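Local atomic coordinates of glycosyl hydrolases family 31 family protein (Aspergillus niger, PDB entry 6DRU), a protein that hydrolyses xyloglucan oligosaccharides, releasing alpha-xylose from the non-reducing terminal glucose as a family 31 glycoside hydrolase. Residues L257-N261 and Q262-E266; Q270-D274 and R275-V279; Y439-A442 and H443-I447; M614-L617 and Y618-F621; S633-N637 and Y638-Q642. One frame throughout, in Å; residues are numbered along the deposited sequence.

Overall arrangement
Interactions 1 and 2 mark the two ends of helix 262-274 in the family 31 TIM-barrel domain, with centres about 16 Å apart. Interaction 3 opens another barrel helix, 439-455, its centre about 27 Å from that of interaction 1. Interactions 1 and 3 both approach the catalytic centre: the side chain of His443 lies about 8 Å from that of the active-site residue Asp395, that of Arg258 about 10 Å, and Leu257 lines the xylose pocket. Interactions 4 and 5 belong to the C-terminal domain, centres about 11 Å apart, and touch where Leu617 CD1 packs against Tyr638 O (3.2 Å) and the Thr639 methyl. Interactions 1 and 5 both carry an N-glycosylated asparagine, though their centres are about 41 Å apart.

Interaction 1 of 5, residues L257-N261 and Q262-E266. With NAG (2-acetamido-2-deoxy-beta-D-glucopyranose), chain C; BMA (beta-D-mannopyranose), chain D; MAN (alpha-D-mannopyranose), chain B.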
# COMPACT_ATOMS: atom_id res chain seq x y z
N LEU A 257 -2.69 -42.50 -13.37
CA LEU A 257 -2.83 -41.42 -14.34
C LEU A 257 -2.56 -42.03 -15.71
O LEU A 257 -1.40 -42.22 -16.09
CB LEU A 257 -1.87 -40.27 -14.02
CG LEU A 257 -2.06 -38.90 -14.69
CD1 LEU A 257 -1.10 -37.89 -14.07
CD2 LEU A 257 -1.86 -38.93 -16.20
N ARG A 258 -3.61 -42.33 -16.47
CA ARG A 258 -5.01 -42.19 -16.04
C ARG A 258 -5.86 -43.16 -16.86
O ARG A 258 -5.48 -43.55 -17.96
CB ARG A 258 -5.51 -40.76 -16.22
CG ARG A 258 -5.45 -40.24 -17.65
CD ARG A 258 -5.83 -38.77 -17.71
NE ARG A 258 -5.82 -38.24 -19.08
CZ ARG A 258 -6.89 -38.21 -19.87
NH1 ARG A 258 -8.06 -38.67 -19.44
NH2 ARG A 258 -6.79 -37.72 -21.10
N TYR A 259 -7.03 -43.54 -16.33
CA TYR A 259 -7.98 -44.32 -17.11
C TYR A 259 -8.77 -43.37 -17.99
O TYR A 259 -9.50 -42.51 -17.50
CB TYR A 259 -8.88 -45.13 -16.18
CG TYR A 259 -8.10 -46.04 -15.26
CD1 TYR A 259 -7.35 -47.09 -15.76
CD2 TYR A 259 -8.10 -45.83 -13.88
CE1 TYR A 259 -6.62 -47.91 -14.92
CE2 TYR A 259 -7.37 -46.65 -13.04
CZ TYR A 259 -6.64 -47.69 -13.56
OH TYR A 259 -5.92 -48.50 -12.72
N GLU A 260 -8.63 -43.54 -19.31
CA GLU A 260 -8.93 -42.48 -20.26
C GLU A 260 -10.35 -42.52 -20.81
O GLU A 260 -10.93 -41.46 -21.07
CB GLU A 260 -7.92 -42.53 -21.40
CG GLU A 260 -7.86 -41.28 -22.26
CD GLU A 260 -8.64 -41.44 -23.54
OE1 GLU A 260 -9.34 -42.46 -23.69
OE2 GLU A 260 -8.57 -40.54 -24.40
N ASN A 261 -10.93 -43.70 -21.01
CA ASN A 261 -12.29 -43.79 -21.54
C ASN A 261 -13.08 -44.82 -20.73
O ASN A 261 -12.55 -45.49 -19.84
CB ASN A 261 -12.29 -44.14 -23.04
CG ASN A 261 -11.81 -45.55 -23.33
OD1 ASN A 261 -12.49 -46.53 -23.00
ND2 ASN A 261 -10.65 -45.67 -23.97
N GLN A 262 -14.37 -44.94 -21.06
CA GLN A 262 -15.26 -45.80 -20.29
C GLN A 262 -14.91 -47.27 -20.45
O GLN A 262 -14.95 -48.04 -19.48
CB GLN A 262 -16.71 -45.55 -20.70
CG GLN A 262 -17.70 -46.53 -20.08
CD GLN A 262 -19.14 -46.18 -20.38
OE1 GLN A 262 -19.45 -45.07 -20.80
NE2 GLN A 262 -20.04 -47.14 -20.17
N THR A 263 -14.55 -47.69 -21.67
CA THR A 263 -14.28 -49.10 -21.90
C THR A 263 -13.02 -49.56 -21.19
O THR A 263 -12.95 -50.71 -20.73
CB THR A 263 -14.18 -49.36 -23.41
OG1 THR A 263 -15.49 -49.32 -23.99
CG2 THR A 263 -13.54 -50.71 -23.70
N GLU A 264 -12.04 -48.67 -21.02
CA GLU A 264 -10.85 -49.03 -20.26
C GLU A 264 -11.19 -49.28 -18.79
O GLU A 264 -10.64 -50.18 -18.16
CB GLU A 264 -9.78 -47.94 -20.38
CG GLU A 264 -8.53 -48.21 -19.57
CD GLU A 264 -7.45 -47.17 -19.80
OE1 GLU A 264 -7.54 -46.42 -20.80
OE2 GLU A 264 -6.50 -47.12 -18.99
N VAL A 265 -12.12 -48.49 -18.24
CA VAL A 265 -12.54 -48.69 -16.86
C VAL A 265 -13.33 -49.98 -16.73
O VAL A 265 -13.20 -50.71 -15.74
CB VAL A 265 -13.34 -47.47 -16.37
CG1 VAL A 265 -13.94 -47.75 -15.00
CG2 VAL A 265 -12.45 -46.25 -16.32
N GLU A 266 -14.16 -50.30 -17.72
CA GLU A 266 -14.95 -51.52 -17.65
C GLU A 266 -14.08 -52.76 -17.79
O GLU A 266 -14.34 -53.79 -17.15
CB GLU A 266 -16.05 -51.51 -18.71
CG GLU A 266 -17.20 -50.56 -18.39
CD GLU A 266 -18.20 -50.45 -19.52
OE1 GLU A 266 -17.82 -50.66 -20.69
OE2 GLU A 266 -19.39 -50.17 -19.23
C1 NAG C . -10.43 -46.91 -24.73
C2 NAG C . -9.76 -46.68 -26.06
C3 NAG C . -9.27 -47.94 -26.68
C4 NAG C . -8.45 -48.73 -25.69
C5 NAG C . -9.24 -48.94 -24.42
C6 NAG C . -8.41 -49.67 -23.40
C7 NAG C . -10.49 -44.64 -27.20
C8 NAG C . -9.36 -43.91 -26.54
N2 NAG C . -10.66 -46.03 -26.94
O3 NAG C . -8.53 -47.64 -27.84
O4 NAG C . -8.10 -49.97 -26.25
O5 NAG C . -9.60 -47.68 -23.90
O6 NAG C . -7.19 -48.98 -23.21
O7 NAG C . -11.25 -44.05 -27.94
C1 BMA D . -8.21 -38.90 -27.87
C2 BMA D . -7.84 -40.37 -27.66
C3 BMA D . -7.93 -41.09 -29.01
C4 BMA D . -9.28 -40.84 -29.71
C5 BMA D . -9.56 -39.33 -29.78
C6 BMA D . -10.93 -39.01 -30.36
O2 BMA D . -8.81 -40.96 -26.81
O3 BMA D . -7.68 -42.48 -28.89
O4 BMA D . -9.25 -41.38 -31.02
O5 BMA D . -9.48 -38.78 -28.46
O6 BMA D . -11.84 -40.01 -29.93
C1 MAN B . -14.81 -44.13 -29.66
C2 MAN B . -16.10 -44.86 -29.93
C3 MAN B . -17.05 -44.62 -28.77
C4 MAN B . -16.38 -44.84 -27.43
C5 MAN B . -14.98 -44.25 -27.40
C6 MAN B . -14.27 -44.69 -26.13
O2 MAN B . -15.84 -46.24 -30.06
O3 MAN B . -18.14 -45.51 -28.89
O4 MAN B . -17.15 -44.23 -26.43
O5 MAN B . -14.23 -44.68 -28.50
O6 MAN B . -15.15 -45.42 -25.30
O HOH W 1 -4.31 -45.79 -19.50
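The Tyr259 ring presents an edge to the carboxylate of Glu264, whose OE2 lies near the ring plane, 3.3 Å from Tyr259 CD1; the two planes are 87° apart. This is the N-cap of TIM-barrel helix 262-274, and Asn261 is both the capping residue and the glycosylated asparagine of an Asn-Gln-Thr sequon. Asparagine suits both tasks, since its amide divides them. OD1 accepts from Glu264 N at 3.0 Å, the donor standing above the carbonyl plane, and weakly from Thr263 N, while ND2 is bonded covalently to C1 of an N-acetylglucosamine (NAG). With CG held between the backbone N and the carbonyl carbon (chi1 69°), OD1 can reach over these N-H groups of the first turn. Glu264 answers in the other direction: its extended chain brings OE1 to Glu260 N in a weak but straight bond of 3.4 Å. Val265 CG2 covers Tyr259 CB at 3.7 Å, so the tyrosine has an apolar flank, and its OH is held by Glu573 and Gln254. On the helix, Gln262 NE2 donates to Glu266 OE2, and its OE1 accepts from Asn304 N. A water bridges the two segments, donating to Arg258 O at 3.0 Å and to Glu264 OE2 at 2.6 Å.

Interaction 2 of 5, residues Q270-D274 and R275-V279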
# COMPACT_ATOMS: atom_id res chain seq x y z
N GLN A 270 -13.38 -55.89 -15.15
CA GLN A 270 -13.41 -57.27 -15.64
C GLN A 270 -12.14 -58.02 -15.26
O GLN A 270 -12.19 -59.23 -14.99
CB GLN A 270 -13.62 -57.29 -17.15
CG GLN A 270 -14.06 -58.63 -17.70
CD GLN A 270 -15.50 -58.96 -17.35
OE1 GLN A 270 -16.43 -58.30 -17.83
NE2 GLN A 270 -15.69 -59.98 -16.52
N ASN A 271 -11.00 -57.33 -15.24
CA ASN A 271 -9.75 -57.99 -14.89
C ASN A 271 -9.72 -58.38 -13.42
O ASN A 271 -9.32 -59.50 -13.07
CB ASN A 271 -8.57 -57.08 -15.23
CG ASN A 271 -7.85 -57.51 -16.49
OD1 ASN A 271 -6.88 -58.27 -16.44
ND2 ASN A 271 -8.33 -57.04 -17.64
N PHE A 272 -10.12 -57.46 -12.53
CA PHE A 272 -10.19 -57.80 -11.11
C PHE A 272 -11.16 -58.95 -10.87
O PHE A 272 -10.91 -59.82 -10.03
CB PHE A 272 -10.61 -56.57 -10.30
CG PHE A 272 -9.48 -55.62 -10.01
CD1 PHE A 272 -8.62 -55.85 -8.95
CD2 PHE A 272 -9.28 -54.50 -10.80
CE1 PHE A 272 -7.58 -54.98 -8.68
CE2 PHE A 272 -8.24 -53.63 -10.54
CZ PHE A 272 -7.39 -53.87 -9.47
N HIS A 273 -12.27 -58.97 -11.61
CA HIS A 273 -13.27 -60.02 -11.42
C HIS A 273 -12.75 -61.36 -11.92
O HIS A 273 -12.86 -62.38 -11.23
CB HIS A 273 -14.56 -59.64 -12.14
CG HIS A 273 -15.59 -60.73 -12.16
ND1 HIS A 273 -15.85 -61.48 -13.29
CD2 HIS A 273 -16.41 -61.20 -11.20
CE1 HIS A 273 -16.79 -62.36 -13.02
NE2 HIS A 273 -17.15 -62.22 -11.76
N ASP A 274 -12.19 -61.39 -13.13
CA ASP A 274 -11.73 -62.65 -13.70
C ASP A 274 -10.57 -63.24 -12.89
O ASP A 274 -10.49 -64.46 -12.72
CB ASP A 274 -11.32 -62.45 -15.16
CG ASP A 274 -12.49 -62.09 -16.06
OD1 ASP A 274 -13.65 -62.10 -15.57
OD2 ASP A 274 -12.26 -61.79 -17.25
N ARG A 275 -9.68 -62.38 -12.39
CA ARG A 275 -8.55 -62.84 -11.60
C ARG A 275 -8.90 -63.04 -10.13
O ARG A 275 -8.04 -63.49 -9.37
CB ARG A 275 -7.39 -61.85 -11.70
CG ARG A 275 -6.82 -61.67 -13.10
CD ARG A 275 -5.78 -60.58 -13.11
NE ARG A 275 -5.24 -60.33 -14.45
CZ ARG A 275 -4.03 -60.72 -14.85
NH1 ARG A 275 -3.24 -61.37 -14.01
NH2 ARG A 275 -3.62 -60.45 -16.08
N ASN A 276 -10.13 -62.72 -9.72
CA ASN A 276 -10.58 -62.89 -8.34
C ASN A 276 -9.70 -62.11 -7.36
O ASN A 276 -9.38 -62.58 -6.27
CB ASN A 276 -10.64 -64.37 -7.96
CG ASN A 276 -11.72 -64.66 -6.93
OD1 ASN A 276 -12.79 -64.06 -6.94
ND2 ASN A 276 -11.44 -65.60 -6.03
N ILE A 277 -9.32 -60.89 -7.75
CA ILE A 277 -8.53 -60.00 -6.90
C ILE A 277 -9.46 -58.92 -6.36
O ILE A 277 -10.11 -58.23 -7.16
CB ILE A 277 -7.35 -59.39 -7.67
CG1 ILE A 277 -6.46 -60.48 -8.25
CG2 ILE A 277 -6.55 -58.47 -6.76
CD1 ILE A 277 -5.25 -59.96 -8.99
N PRO A 278 -9.55 -58.74 -5.04
CA PRO A 278 -10.49 -57.76 -4.50
C PRO A 278 -10.02 -56.33 -4.70
O PRO A 278 -8.83 -56.02 -4.60
CB PRO A 278 -10.56 -58.12 -3.01
CG PRO A 278 -9.23 -58.73 -2.73
CD PRO A 278 -8.82 -59.46 -3.98
N VAL A 279 -10.99 -55.45 -4.98
CA VAL A 279 -10.75 -54.01 -5.09
C VAL A 279 -11.99 -53.30 -4.57
O VAL A 279 -13.12 -53.72 -4.82
CB VAL A 279 -10.40 -53.60 -6.54
CG1 VAL A 279 -11.53 -53.97 -7.50
CG2 VAL A 279 -10.10 -52.11 -6.62
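Backbone hydrogen bonds between Phe272 and Ile277 and between His273 and Asn276 end the helix in a Schellman motif. Ile277 N reaches back to Phe272 O at 3.0 Å, in the carbonyl plane, and Asn276 N to His273 O from above that carbonyl's plane. Asn276 turns the chain with a positive phi of 58°, a conformation asparagine adopts more readily than most residues. Among polar side chains, Asn271 and Arg275 run side by side, one helical turn apart, with amide and guanidinium nearly coplanar; Asn271 OD1 lies at the guanidinium edge, in its plane, and accepts a weak bond of 3.3 Å from Arg275 NE. Asp274 OD1 takes two donors, Gln270 NE2 at 3.1 Å and His273 ND1 at 3.2 Å. The apolar part centres on Phe272: Val279 CG1 sits over one ring face in a CH-pi contact, 3.9 Å from the centroid, while Ile277 CB lies 4.0 Å from Phe272 CD1. Trp575 meets the Phe272 ring edge-to-face and makes a cation-pi contact with Arg275. Phe272 and Val279 thus join helix 262-274 to strand 252-254 and helix 305-316, while Ile277 and Pro278 lean on helix 582-594 just before strand 281-284.

Interaction 3 of 5, residues Y439-A442 and H443-I447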
# COMPACT_ATOMS: atom_id res chain seq x y z
N TYR A 439 -9.34 -21.48 1.57
CA TYR A 439 -9.81 -21.98 0.28
C TYR A 439 -9.91 -23.50 0.22
O TYR A 439 -10.99 -24.01 -0.13
CB TYR A 439 -8.92 -21.43 -0.84
CG TYR A 439 -9.46 -21.72 -2.22
CD1 TYR A 439 -9.12 -22.89 -2.89
CD2 TYR A 439 -10.32 -20.83 -2.85
CE1 TYR A 439 -9.62 -23.16 -4.15
CE2 TYR A 439 -10.82 -21.09 -4.11
CZ TYR A 439 -10.47 -22.25 -4.76
OH TYR A 439 -10.97 -22.51 -6.01
N PRO A 440 -8.86 -24.28 0.51
CA PRO A 440 -9.03 -25.74 0.44
C PRO A 440 -9.96 -26.28 1.51
O PRO A 440 -10.64 -27.29 1.27
CB PRO A 440 -7.60 -26.27 0.62
CG PRO A 440 -6.92 -25.23 1.43
CD PRO A 440 -7.50 -23.92 0.96
N TRP A 441 -10.01 -25.64 2.68
CA TRP A 441 -10.94 -26.05 3.72
C TRP A 441 -12.38 -25.88 3.26
O TRP A 441 -13.22 -26.76 3.47
CB TRP A 441 -10.67 -25.24 4.99
CG TRP A 441 -11.37 -25.70 6.22
CD1 TRP A 441 -10.86 -26.50 7.20
CD2 TRP A 441 -12.71 -25.37 6.63
NE1 TRP A 441 -11.80 -26.70 8.19
CE2 TRP A 441 -12.94 -26.01 7.86
CE3 TRP A 441 -13.73 -24.60 6.07
CZ2 TRP A 441 -14.15 -25.91 8.54
CZ3 TRP A 441 -14.93 -24.50 6.75
CH2 TRP A 441 -15.13 -25.15 7.97
N ALA A 442 -12.68 -24.75 2.61
CA ALA A 442 -14.02 -24.53 2.08
C ALA A 442 -14.31 -25.39 0.86
O ALA A 442 -15.48 -25.65 0.57
CB ALA A 442 -14.21 -23.05 1.73
N HIS A 443 -13.28 -25.84 0.15
CA HIS A 443 -13.49 -26.76 -0.97
C HIS A 443 -13.91 -28.13 -0.46
O HIS A 443 -14.83 -28.75 -1.02
CB HIS A 443 -12.23 -26.85 -1.82
CG HIS A 443 -12.46 -27.45 -3.17
ND1 HIS A 443 -13.51 -27.09 -3.98
CD2 HIS A 443 -11.76 -28.39 -3.86
CE1 HIS A 443 -13.46 -27.78 -5.11
NE2 HIS A 443 -12.41 -28.57 -5.06
N GLN A 444 -13.25 -28.63 0.59
CA GLN A 444 -13.73 -29.84 1.25
C GLN A 444 -15.16 -29.66 1.75
O GLN A 444 -15.99 -30.56 1.61
CB GLN A 444 -12.81 -30.21 2.42
CG GLN A 444 -11.37 -30.47 2.06
CD GLN A 444 -10.53 -30.82 3.27
OE1 GLN A 444 -10.09 -29.95 4.02
NE2 GLN A 444 -10.30 -32.12 3.47
N GLN A 445 -15.44 -28.49 2.33
CA GLN A 445 -16.77 -28.21 2.85
C GLN A 445 -17.84 -28.27 1.76
O GLN A 445 -18.98 -28.66 2.03
CB GLN A 445 -16.77 -26.83 3.52
CG GLN A 445 -18.13 -26.36 4.03
CD GLN A 445 -18.11 -24.91 4.46
OE1 GLN A 445 -17.34 -24.10 3.94
NE2 GLN A 445 -18.98 -24.56 5.40
N ALA A 446 -17.49 -27.90 0.53
CA ALA A 446 -18.46 -27.92 -0.56
C ALA A 446 -19.01 -29.33 -0.79
O ALA A 446 -20.22 -29.51 -0.96
CB ALA A 446 -17.84 -27.37 -1.84
N ILE A 447 -18.14 -30.34 -0.78
CA ILE A 447 -18.61 -31.71 -0.99
C ILE A 447 -19.19 -32.28 0.29
O ILE A 447 -20.14 -33.08 0.25
CB ILE A 447 -17.49 -32.60 -1.55
CG1 ILE A 447 -17.04 -32.10 -2.91
CG2 ILE A 447 -17.95 -34.04 -1.67
CD1 ILE A 447 -15.81 -31.28 -2.84
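Regular i to i+4 hydrogen bonds carry the chain through the first turns of helix 439-455: His443 N donates to Tyr439 O at 2.9 Å, Gln444 N to Pro440 O at 3.0 Å and Gln445 N to Trp441 O at 3.0 Å. Pro440 suits the opening turn, where a missing N-H costs no helical bond. Four residues apart, Trp441 and Gln445 both swing CG anti to the backbone N (chi1 -169° and 176°), which lets the indole and the amide meet obliquely, their planes 66° apart. The touch is van der Waals, between Trp441 CZ3 and Gln445 OE1 at 3.7 Å. Small Ala442 lets the same amide lie close, its CB 4.0 Å from Gln445 OE1. On another side Gln444 rests its CG 3.4 Å from Pro440 O and sends its amide onward, OE1 to Ser476 and NE2 to Ser481. The imidazole of His443 leads away from the turn: ND1 bonds to the hydroxyl of Tyr365, whose backbone O accepts from Tyr439 OH. Phe46 and Phe479 meet the Trp441 indole edge-to-face. With His443 and Ile447 packed on strand 391-394, which leads to Asp395, this is the start of an outer helix laid against the beta-barrel of a TIM-barrel glycosidase.

Interaction 4 of 5, residues M614-L617 and Y618-F621; sequences MRPL and YMDF
A side-on salt bridge joins Arg615 to Asp620: NE donates to OD2 at 2.9 Å and NH2 to OD1 at 3.0 Å, one nitrogen to each oxygen. The first bond is nearly straight, 168°, with OD2 in the guanidinium plane; the two flat groups are nevertheless turned 31° apart, and OD1 is met from above the carboxylate plane. A bend at chi3 (63°) turns the arginine chain and folds the guanidinium back over the turn, toward the aspartate. Paired grips of this kind fix its rotation, and NH2 also forms a salt bridge with Asp229, so two carboxylates would balance the charge of the buried guanidinium. Backbone bonds then shape the weak helical turn, Met619 N to Pro616 O and Phe621 N to Leu617 O, both at 3.1 Å. Around this polar core, Met619 curls its methyl beneath Arg615: CE lies over the centre of one guanidinium face and 3.5 Å from Arg615 CB, while also reaching Pro616 CD at 3.6 Å. A flexible thioether fits such a bent path. Pro616, a rigid apolar ring, lies obliquely against Tyr618, its CB 3.4 Å from CE2. Tyr618 is stacked on Tyr150 and edge-to-face with Tyr228, and touches helix 492-508. Arg615 pairs with Met644 of strand 643-645 at the sheet's edge, and Leu617 and Phe621 pack on Ile628 of helix 628-633.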
# COMPACT_ATOMS: atom_id res chain seq x y z
N MET A 614 -2.13 -43.36 12.87
CA MET A 614 -0.70 -43.62 12.78
C MET A 614 0.02 -42.69 13.74
O MET A 614 -0.19 -41.47 13.73
CB MET A 614 -0.18 -43.47 11.34
CG MET A 614 -0.40 -42.14 10.66
SD MET A 614 0.18 -42.21 8.95
CE MET A 614 1.95 -42.42 9.19
N ARG A 615 0.87 -43.27 14.59
CA ARG A 615 1.29 -42.63 15.83
C ARG A 615 2.80 -42.49 15.89
O ARG A 615 3.51 -43.52 15.87
CB ARG A 615 0.78 -43.44 17.03
CG ARG A 615 -0.72 -43.64 17.04
CD ARG A 615 -1.17 -44.62 18.10
NE ARG A 615 -0.87 -44.16 19.45
CZ ARG A 615 -1.58 -43.24 20.11
NH1 ARG A 615 -2.64 -42.69 19.53
NH2 ARG A 615 -1.23 -42.89 21.33
N PRO A 616 3.34 -41.28 15.95
CA PRO A 616 4.78 -41.13 16.22
C PRO A 616 5.13 -41.71 17.58
O PRO A 616 4.31 -41.77 18.49
CB PRO A 616 4.99 -39.61 16.17
CG PRO A 616 3.63 -39.02 16.37
CD PRO A 616 2.68 -39.98 15.74
N LEU A 617 6.39 -42.14 17.71
CA LEU A 617 6.80 -42.94 18.86
C LEU A 617 6.73 -42.18 20.17
O LEU A 617 6.65 -42.81 21.23
CB LEU A 617 8.21 -43.48 18.65
CG LEU A 617 8.38 -44.47 17.49
CD1 LEU A 617 9.80 -45.01 17.44
CD2 LEU A 617 7.37 -45.61 17.61
N TYR A 618 6.76 -40.84 20.15
CA TYR A 618 6.71 -40.10 21.40
C TYR A 618 5.34 -40.17 22.07
O TYR A 618 5.24 -39.94 23.28
CB TYR A 618 7.11 -38.64 21.18
CG TYR A 618 6.25 -37.87 20.19
CD1 TYR A 618 4.99 -37.40 20.54
CD2 TYR A 618 6.71 -37.60 18.91
CE1 TYR A 618 4.21 -36.70 19.64
CE2 TYR A 618 5.94 -36.89 18.00
CZ TYR A 618 4.69 -36.45 18.38
OH TYR A 618 3.91 -35.75 17.49
N MET A 619 4.29 -40.50 21.32
CA MET A 619 2.96 -40.50 21.90
C MET A 619 2.73 -41.71 22.80
O MET A 619 1.89 -41.66 23.71
CB MET A 619 1.90 -40.46 20.80
CG MET A 619 1.76 -39.10 20.14
SD MET A 619 0.15 -38.88 19.38
CE MET A 619 0.17 -40.26 18.26
N ASP A 620 3.45 -42.81 22.56
CA ASP A 620 3.25 -44.03 23.33
C ASP A 620 4.44 -44.42 24.20
O ASP A 620 4.25 -45.21 25.14
CB ASP A 620 2.94 -45.20 22.39
CG ASP A 620 1.49 -45.21 21.94
OD1 ASP A 620 0.61 -44.82 22.74
OD2 ASP A 620 1.22 -45.62 20.79
N PHE A 621 5.64 -43.90 23.94
CA PHE A 621 6.82 -44.37 24.66
C PHE A 621 7.72 -43.24 25.14
O PHE A 621 8.89 -43.49 25.45
CB PHE A 621 7.63 -45.34 23.79
CG PHE A 621 6.81 -46.42 23.14
CD1 PHE A 621 6.28 -47.46 23.89
CD2 PHE A 621 6.58 -46.41 21.77
CE1 PHE A 621 5.53 -48.46 23.29
CE2 PHE A 621 5.83 -47.41 21.17
CZ PHE A 621 5.30 -48.43 21.93

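Interaction 5 of 5, residues S633-N637 and Y638-Q642. With NAG (2-acetamido-2-deoxy-beta-D-glucopyranose), chain E.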
# COMPACT_ATOMS: atom_id res chain seq x y z
N SER A 633 14.27 -35.37 19.05
CA SER A 633 14.87 -34.04 18.90
C SER A 633 15.88 -34.02 17.77
O SER A 633 15.98 -33.04 17.02
CB SER A 633 15.52 -33.60 20.21
OG SER A 633 16.85 -34.08 20.30
N SER A 634 16.64 -35.11 17.61
CA SER A 634 17.65 -35.21 16.56
C SER A 634 17.06 -35.68 15.24
O SER A 634 17.81 -35.78 14.26
CB SER A 634 18.77 -36.15 16.99
OG SER A 634 18.26 -37.45 17.27
N ASN A 635 15.76 -35.96 15.19
CA ASN A 635 15.10 -36.47 13.99
C ASN A 635 15.80 -37.72 13.47
O ASN A 635 16.13 -37.83 12.28
CB ASN A 635 15.01 -35.38 12.92
CG ASN A 635 14.12 -34.22 13.34
OD1 ASN A 635 12.90 -34.35 13.43
ND2 ASN A 635 14.74 -33.07 13.61
N SER A 636 16.05 -38.66 14.38
CA SER A 636 16.64 -39.94 14.01
C SER A 636 15.69 -40.72 13.10
O SER A 636 14.47 -40.58 13.18
CB SER A 636 16.96 -40.75 15.26
OG SER A 636 17.23 -42.11 14.94
N ASN A 637 16.27 -41.54 12.23
CA ASN A 637 15.47 -42.38 11.34
C ASN A 637 14.57 -43.33 12.11
O ASN A 637 13.56 -43.79 11.56
CB ASN A 637 16.37 -43.17 10.39
CG ASN A 637 17.23 -42.28 9.51
OD1 ASN A 637 18.25 -41.76 9.94
ND2 ASN A 637 16.82 -42.11 8.25
N TYR A 638 14.90 -43.64 13.37
CA TYR A 638 14.06 -44.52 14.17
C TYR A 638 12.75 -43.87 14.59
O TYR A 638 11.80 -44.58 14.93
CB TYR A 638 14.82 -45.00 15.40
CG TYR A 638 16.02 -45.86 15.08
CD1 TYR A 638 15.92 -46.88 14.14
CD2 TYR A 638 17.24 -45.66 15.71
CE1 TYR A 638 17.02 -47.67 13.83
CE2 TYR A 638 18.33 -46.45 15.41
CZ TYR A 638 18.22 -47.45 14.47
OH TYR A 638 19.31 -48.24 14.18
N THR A 639 12.68 -42.54 14.57
CA THR A 639 11.45 -41.83 14.93
C THR A 639 10.78 -41.14 13.75
O THR A 639 9.56 -40.93 13.80
CB THR A 639 11.73 -40.79 16.02
OG1 THR A 639 12.82 -39.95 15.62
CG2 THR A 639 12.10 -41.48 17.32
N THR A 640 11.52 -40.80 12.70
CA THR A 640 10.94 -40.20 11.51
C THR A 640 10.49 -41.23 10.49
O THR A 640 9.78 -40.87 9.54
CB THR A 640 11.93 -39.23 10.85
OG1 THR A 640 13.04 -39.95 10.33
CG2 THR A 640 12.42 -38.20 11.86
N GLN A 641 10.87 -42.50 10.65
CA GLN A 641 10.51 -43.55 9.70
C GLN A 641 9.90 -44.78 10.37
O GLN A 641 9.66 -45.78 9.69
CB GLN A 641 11.73 -43.96 8.87
CG GLN A 641 12.39 -42.81 8.12
CD GLN A 641 13.59 -43.25 7.30
OE1 GLN A 641 14.48 -42.45 7.01
NE2 GLN A 641 13.61 -44.52 6.92
N GLN A 642 9.65 -44.73 11.67
CA GLN A 642 8.89 -45.76 12.37
C GLN A 642 7.70 -45.13 13.06
O GLN A 642 7.72 -43.94 13.40
CB GLN A 642 9.74 -46.50 13.42
CG GLN A 642 11.05 -47.08 12.91
CD GLN A 642 11.81 -47.83 14.00
OE1 GLN A 642 12.93 -48.29 13.79
NE2 GLN A 642 11.19 -47.94 15.17
C1 NAG E . 17.70 -41.40 7.32
C2 NAG E . 17.80 -41.89 5.89
C3 NAG E . 18.71 -41.06 5.06
C4 NAG E . 18.37 -39.59 5.21
C5 NAG E . 18.40 -39.23 6.67
C6 NAG E . 18.07 -37.76 6.84
C7 NAG E . 17.40 -44.27 5.43
C8 NAG E . 17.89 -45.71 5.43
N2 NAG E . 18.26 -43.23 5.89
O3 NAG E . 18.61 -41.47 3.72
O4 NAG E . 19.31 -38.81 4.51
O5 NAG E . 17.44 -40.01 7.35
O6 NAG E . 16.97 -37.60 7.70
O7 NAG E . 16.28 -44.01 5.04
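The amide of Asn637 meets that of Gln641 one turn on, across the short helix 637-640, which Ser636 caps at its N-terminus just after Asn635 has closed helix 628-633 with a Schellman motif. Asn637 ND2 donates to Gln641 OE1 at 2.7 Å; OE1 lies in the asparagine's amide plane, but the donor stands above the plane of the glutamine carbonyl. The long, extended glutamine suits this place because it can reach back along the turn, and His158 NE2 gives OE1 a second bond. Ser636 turns its OG anti to the backbone N (chi1 166°), which carries it over the helix start to accept from Tyr638 N at 3.2 Å; Tyr638 CD2 lies 3.6 Å from the same oxygen. The Ser636 carbonyl O gathers three donors: Thr640 N, nearly along the C=O axis at 3.0 Å, Thr639 N at 3.0 Å and Thr640 OG1 at 3.3 Å, the latter two from above the carbonyl plane. The Thr640 and Asn635 side chains cross at about a right angle, the threonine's methyl branch CG2 lying 4.0 Å from Asn635 CB. Thr639, whose OG1 bonds to Leu631 O, completes the Asn-Tyr-Thr sequon. Accordingly Asn637 ND2 carries NAG, the first sugar of an N-glycan, and Gln641 NE2 donates weakly to that sugar's acetamide O7, at 3.3 Å.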